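PDB 1FX5: anti-h(o) lectin I, which binds L-fucose and recognises the O(H) blood group as a calcium- and manganese-containing legume lectin. Local coordinates for residues 6-11 against 15-20; 104-107 against 112-115; 109-112 against 118-121; 123-128 against 135-140. One frame throughout, in Å; residues are numbered along the deposited sequence.

Contact 1 (6-11 against 15-20)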
loop_
_atom_site.group_PDB
_atom_site.type_symbol
_atom_site.label_atom_id
_atom_site.label_comp_id
_atom_site.label_asym_id
_atom_site.label_seq_id
_atom_site.Cartn_x
_atom_site.Cartn_y
_atom_site.Cartn_z
ATOM N N PHE A 6 -0.771 -1.034 -7.997
ATOM C CA PHE A 6 -0.855 0.418 -7.913
ATOM C C PHE A 6 -0.275 1.000 -9.182
ATOM O O PHE A 6 0.485 0.314 -9.894
ATOM C CB PHE A 6 -0.136 0.985 -6.660
ATOM C CG PHE A 6 1.321 0.613 -6.543
ATOM C CD1 PHE A 6 2.295 1.253 -7.327
ATOM C CD2 PHE A 6 1.735 -0.295 -5.585
ATOM C CE1 PHE A 6 3.659 1.003 -7.145
ATOM C CE2 PHE A 6 3.080 -0.543 -5.401
ATOM C CZ PHE A 6 4.047 0.112 -6.179
ATOM N N LYS A 7 -0.667 2.231 -9.501
ATOM C CA LYS A 7 -0.176 2.909 -10.699
ATOM C C LYS A 7 -0.013 4.391 -10.429
ATOM O O LYS A 7 -0.920 5.040 -9.878
ATOM C CB LYS A 7 -1.127 2.732 -11.887
ATOM C CG LYS A 7 -0.566 3.303 -13.184
ATOM C CD LYS A 7 -1.628 3.541 -14.248
ATOM C CE LYS A 7 -2.154 2.251 -14.853
ATOM N NZ LYS A 7 -3.118 2.536 -15.972
ATOM N N PHE A 8 1.161 4.908 -10.759
ATOM C CA PHE A 8 1.470 6.315 -10.579
ATOM C C PHE A 8 1.630 6.825 -12.017
ATOM O O PHE A 8 2.548 6.384 -12.739
ATOM C CB PHE A 8 2.827 6.515 -9.884
ATOM C CG PHE A 8 2.844 6.223 -8.406
ATOM C CD1 PHE A 8 2.624 7.239 -7.482
ATOM C CD2 PHE A 8 3.179 4.955 -7.938
ATOM C CE1 PHE A 8 2.741 6.999 -6.110
ATOM C CE2 PHE A 8 3.295 4.709 -6.568
ATOM C CZ PHE A 8 3.076 5.739 -5.652
ATOM N N LYS A 9 0.735 7.708 -12.459
ATOM C CA LYS A 9 0.815 8.264 -13.816
ATOM C C LYS A 9 1.909 9.334 -13.846
ATOM O O LYS A 9 2.445 9.663 -14.898
ATOM C CB LYS A 9 -0.526 8.818 -14.235
ATOM C CG LYS A 9 -1.509 7.712 -14.446
ATOM C CD LYS A 9 -2.877 8.236 -14.762
ATOM C CE LYS A 9 -3.795 7.076 -15.083
ATOM N NZ LYS A 9 -5.189 7.460 -14.784
ATOM N N ASN A 10 2.183 9.877 -12.665
ATOM C CA ASN A 10 3.191 10.905 -12.396
ATOM C C ASN A 10 3.256 10.975 -10.874
ATOM O O ASN A 10 2.500 10.271 -10.214
ATOM C CB ASN A 10 2.887 12.265 -13.042
ATOM C CG ASN A 10 1.569 12.858 -12.610
ATOM O OD1 ASN A 10 0.969 12.447 -11.621
ATOM N ND2 ASN A 10 1.110 13.844 -13.362
ATOM N N PHE A 11 4.130 11.796 -10.310
ATOM C CA PHE A 11 4.250 11.896 -8.853
ATOM C C PHE A 11 3.950 13.288 -8.287
ATOM O O PHE A 11 4.287 14.292 -8.913
ATOM C CB PHE A 11 5.671 11.463 -8.439
ATOM C CG PHE A 11 6.067 10.083 -8.936
ATOM C CD1 PHE A 11 6.613 9.915 -10.211
ATOM C CD2 PHE A 11 5.895 8.961 -8.133
ATOM C CE1 PHE A 11 6.979 8.658 -10.676
ATOM C CE2 PHE A 11 6.260 7.692 -8.589
ATOM C CZ PHE A 11 6.804 7.547 -9.866
ATOM N N GLY A 15 2.937 13.977 -1.718
ATOM C CA GLY A 15 2.469 12.605 -1.653
ATOM C C GLY A 15 2.767 12.004 -0.304
ATOM O O GLY A 15 3.725 12.400 0.346
ATOM N N LYS A 16 1.957 11.046 0.117
ATOM C CA LYS A 16 2.170 10.414 1.414
ATOM C C LYS A 16 2.439 8.917 1.320
ATOM O O LYS A 16 2.584 8.261 2.348
ATOM C CB LYS A 16 0.927 10.609 2.299
ATOM C CG LYS A 16 0.337 12.019 2.335
ATOM C CD LYS A 16 1.315 13.034 2.920
ATOM C CE LYS A 16 0.627 14.358 3.236
ATOM N NZ LYS A 16 -0.445 14.150 4.252
ATOM N N ASP A 17 2.508 8.372 0.106
ATOM C CA ASP A 17 2.744 6.944 -0.047
ATOM C C ASP A 17 4.119 6.425 -0.492
ATOM O O ASP A 17 4.229 5.257 -0.891
ATOM C CB ASP A 17 1.629 6.321 -0.894
ATOM C CG ASP A 17 1.562 6.891 -2.303
ATOM O OD1 ASP A 17 0.713 6.405 -3.084
ATOM O OD2 ASP A 17 2.341 7.818 -2.632
ATOM N N LEU A 18 5.147 7.273 -0.455
ATOM C CA LEU A 18 6.516 6.885 -0.841
ATOM C C LEU A 18 7.374 7.178 0.371
ATOM O O LEU A 18 7.098 8.119 1.117
ATOM C CB LEU A 18 7.057 7.723 -1.995
ATOM C CG LEU A 18 6.344 7.527 -3.319
ATOM C CD1 LEU A 18 6.934 8.437 -4.367
ATOM C CD2 LEU A 18 6.442 6.089 -3.711
ATOM N N SER A 19 8.400 6.372 0.581
ATOM C CA SER A 19 9.307 6.547 1.707
ATOM C C SER A 19 10.671 6.932 1.087
ATOM O O SER A 19 11.124 6.277 0.134
ATOM C CB SER A 19 9.373 5.219 2.467
ATOM O OG SER A 19 10.295 5.272 3.532
ATOM N N PHE A 20 11.322 7.981 1.592
ATOM C CA PHE A 20 12.614 8.387 1.025
ATOM C C PHE A 20 13.802 8.253 1.956
ATOM O O PHE A 20 13.670 8.441 3.172
ATOM C CB PHE A 20 12.595 9.860 0.595
ATOM C CG PHE A 20 11.490 10.207 -0.322
ATOM C CD1 PHE A 20 10.273 10.656 0.184
ATOM C CD2 PHE A 20 11.630 10.034 -1.687
ATOM C CE1 PHE A 20 9.212 10.918 -0.666
ATOM C CE2 PHE A 20 10.577 10.290 -2.552
ATOM C CZ PHE A 20 9.362 10.732 -2.041
#

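Contact 2 (104-107 against 112-115). Unlike the reference sequence in segment 112-115: Cys115 (reference Asp).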
loop_
_atom_site.group_PDB
_atom_site.type_symbol
_atom_site.label_atom_id
_atom_site.label_comp_id
_atom_site.label_asym_id
_atom_site.label_seq_id
_atom_site.Cartn_x
_atom_site.Cartn_y
_atom_site.Cartn_z
ATOM N N GLY A 104 27.572 5.934 -4.820
ATOM C CA GLY A 104 28.609 5.792 -5.830
ATOM C C GLY A 104 28.360 4.476 -6.561
ATOM O O GLY A 104 27.201 4.107 -6.756
ATOM N N GLY A 105 29.405 3.720 -6.901
ATOM C CA GLY A 105 29.199 2.462 -7.605
ATOM C C GLY A 105 28.549 1.321 -6.832
ATOM O O GLY A 105 28.381 0.218 -7.354
ATOM N N TYR A 106 28.186 1.567 -5.586
ATOM C CA TYR A 106 27.556 0.548 -4.763
ATOM C C TYR A 106 26.030 0.747 -4.680
ATOM O O TYR A 106 25.345 0.042 -3.923
ATOM C CB TYR A 106 28.243 0.483 -3.389
ATOM C CG TYR A 106 29.701 0.072 -3.491
ATOM C CD1 TYR A 106 30.720 1.001 -3.342
ATOM C CD2 TYR A 106 30.050 -1.245 -3.746
ATOM C CE1 TYR A 106 32.055 0.627 -3.433
ATOM C CE2 TYR A 106 31.394 -1.634 -3.848
ATOM C CZ TYR A 106 32.386 -0.695 -3.685
ATOM O OH TYR A 106 33.700 -1.084 -3.734
ATOM N N PHE A 107 25.528 1.756 -5.404
ATOM C CA PHE A 107 24.097 2.103 -5.493
ATOM C C PHE A 107 23.274 2.320 -4.233
ATOM O O PHE A 107 22.022 2.312 -4.315
ATOM C CB PHE A 107 23.348 1.035 -6.313
ATOM C CG PHE A 107 23.926 0.786 -7.676
ATOM C CD1 PHE A 107 24.625 -0.388 -7.951
ATOM C CD2 PHE A 107 23.777 1.726 -8.686
ATOM C CE1 PHE A 107 25.168 -0.623 -9.210
ATOM C CE2 PHE A 107 24.322 1.498 -9.950
ATOM C CZ PHE A 107 25.021 0.316 -10.207
ATOM N N ASP A 112 30.497 -2.653 0.315
ATOM C CA ASP A 112 31.687 -2.767 -0.527
ATOM C C ASP A 112 31.506 -3.965 -1.471
ATOM O O ASP A 112 30.377 -4.352 -1.703
ATOM C CB ASP A 112 32.959 -2.915 0.327
ATOM C CG ASP A 112 32.830 -3.998 1.410
ATOM O OD1 ASP A 112 33.356 -3.761 2.504
ATOM O OD2 ASP A 112 32.222 -5.083 1.197
ATOM N N THR A 113 32.590 -4.592 -1.942
ATOM C CA THR A 113 32.450 -5.723 -2.861
ATOM C C THR A 113 32.202 -7.114 -2.295
ATOM O O THR A 113 32.029 -8.057 -3.063
ATOM C CB THR A 113 33.634 -5.837 -3.855
ATOM O OG1 THR A 113 34.744 -6.453 -3.196
ATOM C CG2 THR A 113 34.053 -4.478 -4.374
ATOM N N LYS A 114 32.230 -7.284 -0.986
ATOM C CA LYS A 114 31.991 -8.616 -0.431
ATOM C C LYS A 114 30.542 -9.056 -0.583
ATOM O O LYS A 114 29.627 -8.255 -0.392
ATOM C CB LYS A 114 32.454 -8.673 1.022
ATOM C CG LYS A 114 33.951 -8.355 1.130
ATOM C CD LYS A 114 34.571 -8.650 2.496
ATOM C CE LYS A 114 36.076 -8.248 2.523
ATOM N NZ LYS A 114 36.912 -8.810 1.392
ATOM N N CYS A 115 30.334 -10.301 -1.009
ATOM C CA CYS A 115 28.990 -10.875 -1.189
ATOM C C CYS A 115 28.522 -11.392 0.175
ATOM O O CYS A 115 29.306 -11.991 0.916
ATOM C CB CYS A 115 29.034 -12.005 -2.203
ATOM S SG CYS A 115 29.686 -11.524 -3.828
#

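Contact 3 (109-112 against 118-121). Unlike the reference sequence in segment 109-112: Asn111 (reference Glu). With NAG (2-acetamido-2-deoxy-beta-D-glucopyranose), chain D.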
loop_
_atom_site.group_PDB
_atom_site.type_symbol
_atom_site.label_atom_id
_atom_site.label_comp_id
_atom_site.label_asym_id
_atom_site.label_seq_id
_atom_site.Cartn_x
_atom_site.Cartn_y
_atom_site.Cartn_z
ATOM N N LEU A 109 22.984 0.258 -1.929
ATOM C CA LEU A 109 22.511 -1.048 -1.474
ATOM C C LEU A 109 23.528 -1.906 -0.735
ATOM O O LEU A 109 23.148 -2.765 0.082
ATOM C CB LEU A 109 22.002 -1.853 -2.682
ATOM C CG LEU A 109 20.932 -1.233 -3.588
ATOM C CD1 LEU A 109 20.660 -2.174 -4.773
ATOM C CD2 LEU A 109 19.664 -0.988 -2.777
ATOM N N PHE A 110 24.810 -1.709 -1.049
ATOM C CA PHE A 110 25.906 -2.472 -0.433
ATOM C C PHE A 110 27.007 -1.629 0.263
ATOM O O PHE A 110 27.122 -0.427 0.010
ATOM C CB PHE A 110 26.553 -3.376 -1.515
ATOM C CG PHE A 110 25.551 -4.124 -2.372
ATOM C CD1 PHE A 110 24.917 -5.255 -1.895
ATOM C CD2 PHE A 110 25.236 -3.673 -3.640
ATOM C CE1 PHE A 110 23.983 -5.921 -2.673
ATOM C CE2 PHE A 110 24.302 -4.335 -4.423
ATOM C CZ PHE A 110 23.676 -5.457 -3.937
ATOM N N ASN A 111 27.828 -2.282 1.100
ATOM C CA ASN A 111 28.933 -1.633 1.843
ATOM C C ASN A 111 30.208 -1.559 1.009
ATOM O O ASN A 111 30.972 -0.595 1.103
ATOM C CB ASN A 111 29.354 -2.431 3.096
ATOM C CG ASN A 111 28.357 -2.364 4.238
ATOM O OD1 ASN A 111 27.474 -1.507 4.284
ATOM N ND2 ASN A 111 28.514 -3.326 5.149
ATOM N N ASP A 112 30.497 -2.653 0.315
ATOM C CA ASP A 112 31.687 -2.767 -0.527
ATOM C C ASP A 112 31.506 -3.965 -1.471
ATOM O O ASP A 112 30.377 -4.352 -1.703
ATOM C CB ASP A 112 32.959 -2.915 0.327
ATOM C CG ASP A 112 32.830 -3.998 1.410
ATOM O OD1 ASP A 112 33.356 -3.761 2.504
ATOM O OD2 ASP A 112 32.222 -5.083 1.197
ATOM N N SER A 118 23.240 -12.158 4.166
ATOM C CA SER A 118 22.453 -11.329 5.069
ATOM C C SER A 118 21.908 -10.042 4.461
ATOM O O SER A 118 21.124 -9.358 5.110
ATOM C CB SER A 118 23.164 -11.069 6.394
ATOM O OG SER A 118 24.322 -10.292 6.205
ATOM N N TYR A 119 22.338 -9.688 3.243
ATOM C CA TYR A 119 21.840 -8.483 2.588
ATOM C C TYR A 119 20.367 -8.754 2.196
ATOM O O TYR A 119 19.560 -7.833 2.187
ATOM C CB TYR A 119 22.600 -8.173 1.292
ATOM C CG TYR A 119 23.854 -7.356 1.456
ATOM C CD1 TYR A 119 23.830 -6.104 2.086
ATOM C CD2 TYR A 119 25.085 -7.847 1.020
ATOM C CE1 TYR A 119 25.002 -5.369 2.286
ATOM C CE2 TYR A 119 26.272 -7.114 1.218
ATOM C CZ TYR A 119 26.218 -5.884 1.853
ATOM O OH TYR A 119 27.397 -5.198 2.072
ATOM N N GLN A 120 20.055 -10.004 1.817
ATOM C CA GLN A 120 18.703 -10.423 1.394
ATOM C C GLN A 120 18.178 -9.407 0.387
ATOM O O GLN A 120 17.070 -8.841 0.541
ATOM C CB GLN A 120 17.741 -10.544 2.579
ATOM C CG GLN A 120 18.077 -11.688 3.522
ATOM C CD GLN A 120 17.130 -11.725 4.703
ATOM O OE1 GLN A 120 16.950 -10.724 5.379
ATOM N NE2 GLN A 120 16.496 -12.868 4.938
ATOM N N THR A 121 18.973 -9.219 -0.666
ATOM C CA THR A 121 18.650 -8.278 -1.735
ATOM C C THR A 121 18.779 -8.842 -3.137
ATOM O O THR A 121 19.735 -9.574 -3.425
ATOM C CB THR A 121 19.613 -7.083 -1.638
ATOM O OG1 THR A 121 19.480 -6.490 -0.348
ATOM C CG2 THR A 121 19.358 -6.043 -2.717
HETATM C C1 NAG D . 27.902 -3.256 6.460
HETATM C C2 NAG D . 28.214 -4.527 7.239
HETATM C C3 NAG D . 27.477 -4.461 8.566
HETATM C C4 NAG D . 28.009 -3.256 9.329
HETATM C C5 NAG D . 27.747 -2.006 8.489
HETATM C C6 NAG D . 28.224 -0.717 9.141
HETATM C C7 NAG D . 26.705 -5.964 6.000
HETATM C C8 NAG D . 26.527 -7.289 5.272
HETATM N N2 NAG D . 27.908 -5.746 6.515
HETATM O O3 NAG D . 27.684 -5.675 9.310
HETATM O O4 NAG D . 27.349 -3.139 10.603
HETATM O O5 NAG D . 28.405 -2.137 7.204
HETATM O O6 NAG D . 29.531 -0.866 9.676
HETATM O O7 NAG D . 25.762 -5.173 6.138
HETATM O O HOH W 1 20.573 -3.759 0.191
HETATM O O HOH W 2 29.711 -6.259 1.642
#

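Contact 4 (123-128 against 135-140). Unlike the reference sequence in segment 135-140: Trp136 (reference Asp). With MN (manganese (II) ion), chain F; CA (calcium ion), chain G.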
loop_
_atom_site.group_PDB
_atom_site.type_symbol
_atom_site.label_atom_id
_atom_site.label_comp_id
_atom_site.label_asym_id
_atom_site.label_seq_id
_atom_site.Cartn_x
_atom_site.Cartn_y
_atom_site.Cartn_z
ATOM N N ALA A 123 18.464 -7.297 -7.023
ATOM C CA ALA A 123 18.280 -6.053 -7.757
ATOM C C ALA A 123 18.582 -6.171 -9.241
ATOM O O ALA A 123 19.416 -6.995 -9.661
ATOM C CB ALA A 123 19.170 -4.954 -7.150
ATOM N N VAL A 124 17.872 -5.376 -10.032
ATOM C CA VAL A 124 18.060 -5.357 -11.474
ATOM C C VAL A 124 18.777 -4.016 -11.636
ATOM O O VAL A 124 18.204 -2.964 -11.306
ATOM C CB VAL A 124 16.707 -5.349 -12.246
ATOM C CG1 VAL A 124 16.953 -5.168 -13.751
ATOM C CG2 VAL A 124 15.979 -6.653 -12.014
ATOM N N GLU A 125 20.043 -4.050 -12.043
ATOM C CA GLU A 125 20.810 -2.819 -12.226
ATOM C C GLU A 125 20.995 -2.346 -13.693
ATOM O O GLU A 125 21.166 -3.149 -14.616
ATOM C CB GLU A 125 22.193 -2.922 -11.545
ATOM C CG GLU A 125 23.104 -3.988 -12.185
ATOM C CD GLU A 125 24.532 -3.976 -11.674
ATOM O OE1 GLU A 125 25.462 -4.104 -12.490
ATOM O OE2 GLU A 125 24.748 -3.864 -10.460
ATOM N N PHE A 126 20.985 -1.017 -13.848
ATOM C CA PHE A 126 21.153 -0.278 -15.104
ATOM C C PHE A 126 22.426 0.493 -14.723
ATOM O O PHE A 126 22.390 1.651 -14.248
ATOM C CB PHE A 126 19.947 0.647 -15.330
ATOM C CG PHE A 126 18.630 -0.105 -15.441
ATOM C CD1 PHE A 126 17.825 -0.291 -14.331
ATOM C CD2 PHE A 126 18.241 -0.689 -16.652
ATOM C CE1 PHE A 126 16.667 -1.047 -14.425
ATOM C CE2 PHE A 126 17.069 -1.448 -16.747
ATOM C CZ PHE A 126 16.288 -1.626 -15.630
ATOM N N ASP A 127 23.536 -0.234 -14.841
ATOM C CA ASP A 127 24.875 0.217 -14.519
ATOM C C ASP A 127 25.551 0.999 -15.640
ATOM O O ASP A 127 25.963 0.421 -16.656
ATOM C CB ASP A 127 25.671 -1.030 -14.124
ATOM C CG ASP A 127 26.956 -0.709 -13.390
ATOM O OD1 ASP A 127 27.489 -1.586 -12.683
ATOM O OD2 ASP A 127 27.447 0.414 -13.518
ATOM N N THR A 128 25.755 2.295 -15.401
ATOM C CA THR A 128 26.381 3.166 -16.398
ATOM C C THR A 128 27.913 3.204 -16.499
ATOM O O THR A 128 28.437 3.894 -17.374
ATOM C CB THR A 128 25.817 4.608 -16.334
ATOM O OG1 THR A 128 26.155 5.190 -15.075
ATOM C CG2 THR A 128 24.301 4.619 -16.500
ATOM N N PHE A 135 36.291 -2.282 -10.843
ATOM C CA PHE A 135 36.955 -3.548 -11.167
ATOM C C PHE A 135 36.133 -4.834 -11.163
ATOM O O PHE A 135 36.525 -5.814 -11.782
ATOM C CB PHE A 135 38.244 -3.731 -10.349
ATOM C CG PHE A 135 38.012 -4.047 -8.897
ATOM C CD1 PHE A 135 38.154 -3.069 -7.935
ATOM C CD2 PHE A 135 37.707 -5.340 -8.491
ATOM C CE1 PHE A 135 38.005 -3.380 -6.592
ATOM C CE2 PHE A 135 37.553 -5.661 -7.153
ATOM C CZ PHE A 135 37.704 -4.684 -6.200
ATOM N N TRP A 136 34.995 -4.832 -10.483
ATOM C CA TRP A 136 34.145 -6.019 -10.418
ATOM C C TRP A 136 33.143 -6.194 -11.572
ATOM O O TRP A 136 32.439 -7.192 -11.610
ATOM C CB TRP A 136 33.352 -5.986 -9.110
ATOM C CG TRP A 136 32.602 -4.690 -8.922
ATOM C CD1 TRP A 136 31.316 -4.399 -9.339
ATOM C CD2 TRP A 136 33.091 -3.504 -8.262
ATOM N NE1 TRP A 136 30.990 -3.109 -8.965
ATOM C CE2 TRP A 136 32.054 -2.543 -8.305
ATOM C CE3 TRP A 136 34.305 -3.161 -7.643
ATOM C CZ2 TRP A 136 32.192 -1.277 -7.744
ATOM C CZ3 TRP A 136 34.443 -1.897 -7.088
ATOM C CH2 TRP A 136 33.392 -0.973 -7.142
ATOM N N ASP A 137 33.029 -5.184 -12.441
ATOM C CA ASP A 137 32.108 -5.177 -13.596
ATOM C C ASP A 137 32.728 -5.578 -14.947
ATOM O O ASP A 137 33.955 -5.666 -15.066
ATOM C CB ASP A 137 31.630 -3.738 -13.844
ATOM C CG ASP A 137 30.576 -3.270 -12.885
ATOM O OD1 ASP A 137 30.588 -2.043 -12.590
ATOM O OD2 ASP A 137 29.714 -4.088 -12.467
ATOM N N PRO A 138 31.877 -5.863 -15.973
ATOM C CA PRO A 138 32.433 -6.196 -17.293
ATOM C C PRO A 138 32.986 -4.826 -17.806
ATOM O O PRO A 138 32.644 -3.766 -17.253
ATOM C CB PRO A 138 31.203 -6.663 -18.091
ATOM C CG PRO A 138 30.010 -6.201 -17.290
ATOM C CD PRO A 138 30.468 -6.298 -15.876
ATOM N N GLY A 139 33.818 -4.826 -18.844
ATOM C CA GLY A 139 34.370 -3.568 -19.337
ATOM C C GLY A 139 33.512 -2.645 -20.169
ATOM O O GLY A 139 34.013 -2.144 -21.175
ATOM N N PHE A 140 32.256 -2.398 -19.767
ATOM C CA PHE A 140 31.330 -1.515 -20.501
ATOM C C PHE A 140 30.019 -1.356 -19.727
ATOM O O PHE A 140 29.772 -2.118 -18.795
ATOM C CB PHE A 140 31.020 -2.091 -21.892
ATOM C CG PHE A 140 30.903 -3.606 -21.931
ATOM C CD1 PHE A 140 31.896 -4.374 -22.546
ATOM C CD2 PHE A 140 29.821 -4.259 -21.345
ATOM C CE1 PHE A 140 31.812 -5.755 -22.567
ATOM C CE2 PHE A 140 29.729 -5.650 -21.362
ATOM C CZ PHE A 140 30.728 -6.398 -21.973
HETATM MN MN MN F . 27.617 -3.740 -12.484
HETATM CA CA CA G . 29.397 0.000 -12.019
HETATM O O HOH W 3 27.471 -3.739 -10.366
HETATM O O HOH W 4 28.715 -0.971 -9.994
HETATM O O HOH W 5 27.694 -5.931 -12.570
HETATM O O HOH W 6 28.351 1.960 -11.436
#

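Contact 1 (6-11 against 15-20)
Phe8 and Asp17 face each other through different first torsions: Phe8 CG stands beside its own backbone N and anti to the carbonyl carbon (chi1 -75°), whereas Asp17 CG lies between backbone N and carbonyl carbon (chi1 62°). The two side chains approach from opposite directions, with ring and carboxylate planes 60° apart. Asp17 OD2 lies at the ring edge in its plane, 3.6 Å from Phe8 CE1 and next to the weakly positive C-H of that carbon, and OD1 comes equally close to Phe8 CZ at 3.6 Å. No hydrogen bond joins the pair. Leu18 completes the junction by dividing its methyls between two rings. Its CD2 touches Phe8 CZ at 3.9 Å, while CD1 reaches Phe11 CD2 at 3.9 Å, Leu18 and Phe11 crossing at about a right angle. Phe11 CE2 in turn lies over one face of the Phe8 ring, offset toward its rim. Buried Asp17 OD1 is hydrogen-bonded to Ser1 N of the second subunit. Strand 3-8 pairs with strand 224-236, and through Phe6 and Lys7 with an antiparallel strand of that subunit, whereas strand 18-22 pairs with strand 44-59, whose Tyr51 packs on both Phe8 and Asp17.

Contact 2 (104-107 against 112-115)
Tyr106 and the Asp112-Thr113 backbone meet inside the long loop joining strands 88-94 and 122-127, where Asp112 forms an Asx turn: its OD2 accepts from Lys114 N at 3.1 Å, nearly straight at 161°. The donor arrives on the anti side of the carboxylate and 31° out of its plane. With Asp112 CB directed away from Tyr106, it is the backbone of the turn that meets the ring. Asp112 CA sits over one face, 4.0 Å from the ring centroid, as a CH-pi contact, and the neighbouring Asp112 C comes to 3.3 Å from Tyr106 CE2. Thr113 adds its methyl in the plane of the ring, at the edge, with CG2 3.5 Å from Tyr106 OH. The ring is further enclosed by Trp136 and Val150. Cys115, just after the turn, is disulfide-bonded to Cys149 of another loop. Gly105 N, next to Tyr106, hydrogen-bonds a methylpentanediol probably taken from the crystallisation liquor, consistent with a sugar-binding loop as in other legume lectins. No hydrogen bond crosses the contact, which rests on van der Waals and CH-pi packing, while Asp112 OD2 takes part in the turn that presents CA to the tyrosine.

Contact 3 (109-112 against 118-121)
Tyr119 packs tightly between Phe110 and a sugar methyl, in contrast to a looser, water-bridged side at its hydroxyl. Phe110 points its edge at the tyrosine face in a T-shaped (edge-to-face) pair, with planes at 89° and centroids 5.2 Å apart; CD1 lies over the ring centre. On the opposite face rests the acetamido methyl C8 of the N-acetylglucosamine, 3.7 Å from Tyr119 CZ and displaced toward the rim. That sugar is covalently attached to Asn111 ND2, so the glycan folds back onto the loop that carries it. The hydroxyl is gripped twice: Asn111 N donates to Tyr119 OH at 3.1 Å, and OH itself donates to a water 2.6 Å away. This water, at the ring edge, donates onward to Asp112 OD2, which also accepts from Lys114 N. A second water bridges Leu109 O (2.8 Å) and Thr121 OG1. Thr121 OG1 donates to Tyr119 O from above the carbonyl plane, and Arg101 NH1 also reaches Leu109 O. The loop leans on strand 88-94 through Leu109, which touches Thr90 and Phe92, and through Thr121 on Ala94; Thr121 also hydrogen-bonds the backbone of Asn148.

Contact 4 (123-128 against 135-140)
Asp127 and Asp137 are joined by metals rather than by a hydrogen bond, approaching from opposite directions with carboxylate planes 77° apart. Coordination dominates. Asp127 CG is anti to the backbone N (chi1 -164°), which carries the carboxylate out from the side of strand 122-127, toward both ions. Its OD1 bridges them, 2.2 Å from manganese and 2.6 Å from calcium, while OD2 takes a second calcium position. Asp137 bridges differently, one oxygen for each ion: OD2 lies 2.1 Å from manganese and OD1 2.4 Å from calcium. Glu125, extended beyond CG, gives OE1 to manganese. Two waters and His142 NE2 bring manganese to six ligands; two further waters, Ile129 O and Asn134 OD1 bring calcium to seven. The second kind of interaction is water-mediated. A manganese-bound water donates to Glu125 OE2 at 2.7 Å, and a calcium-bound water accepts a longer bond from Trp136 NE1 at 3.3 Å, placing the indole in the second shell. The third is electrostatic. Asp127 OD1 and Asp137 OD1 lie only 3.1 Å apart, a crowding of negative charge that the two cations presumably offset. Such a paired calcium-manganese site, set where a strand runs into the metal-binding loop, is the hallmark of legume lectins, in which it shapes the neighbouring sugar-binding loops.

In the fold
Contacts 2, 3 and 4 form one connected region, while contact 1 stands apart at the dimer interface, its centre 25 to 28 Å from theirs. Contacts 2 and 3 share Asp112, have centres 8 Å apart and both lie in the loop between strands 88-94 and 122-127. Contact 2 leads to the metals: Trp136 of contact 4 lies against Tyr106 and Thr113, Phe107 packs on Glu125 and Asp127, and the Tyr106 side chain is about 7 Å from that of Asn134 of the calcium site. Contact 3 touches contact 4 through Leu109 and Ala123, and its Phe110 side chain is about 9 Å from manganese; its Asn111 bears the glycan, whose fucose is about 6 Å from that side chain.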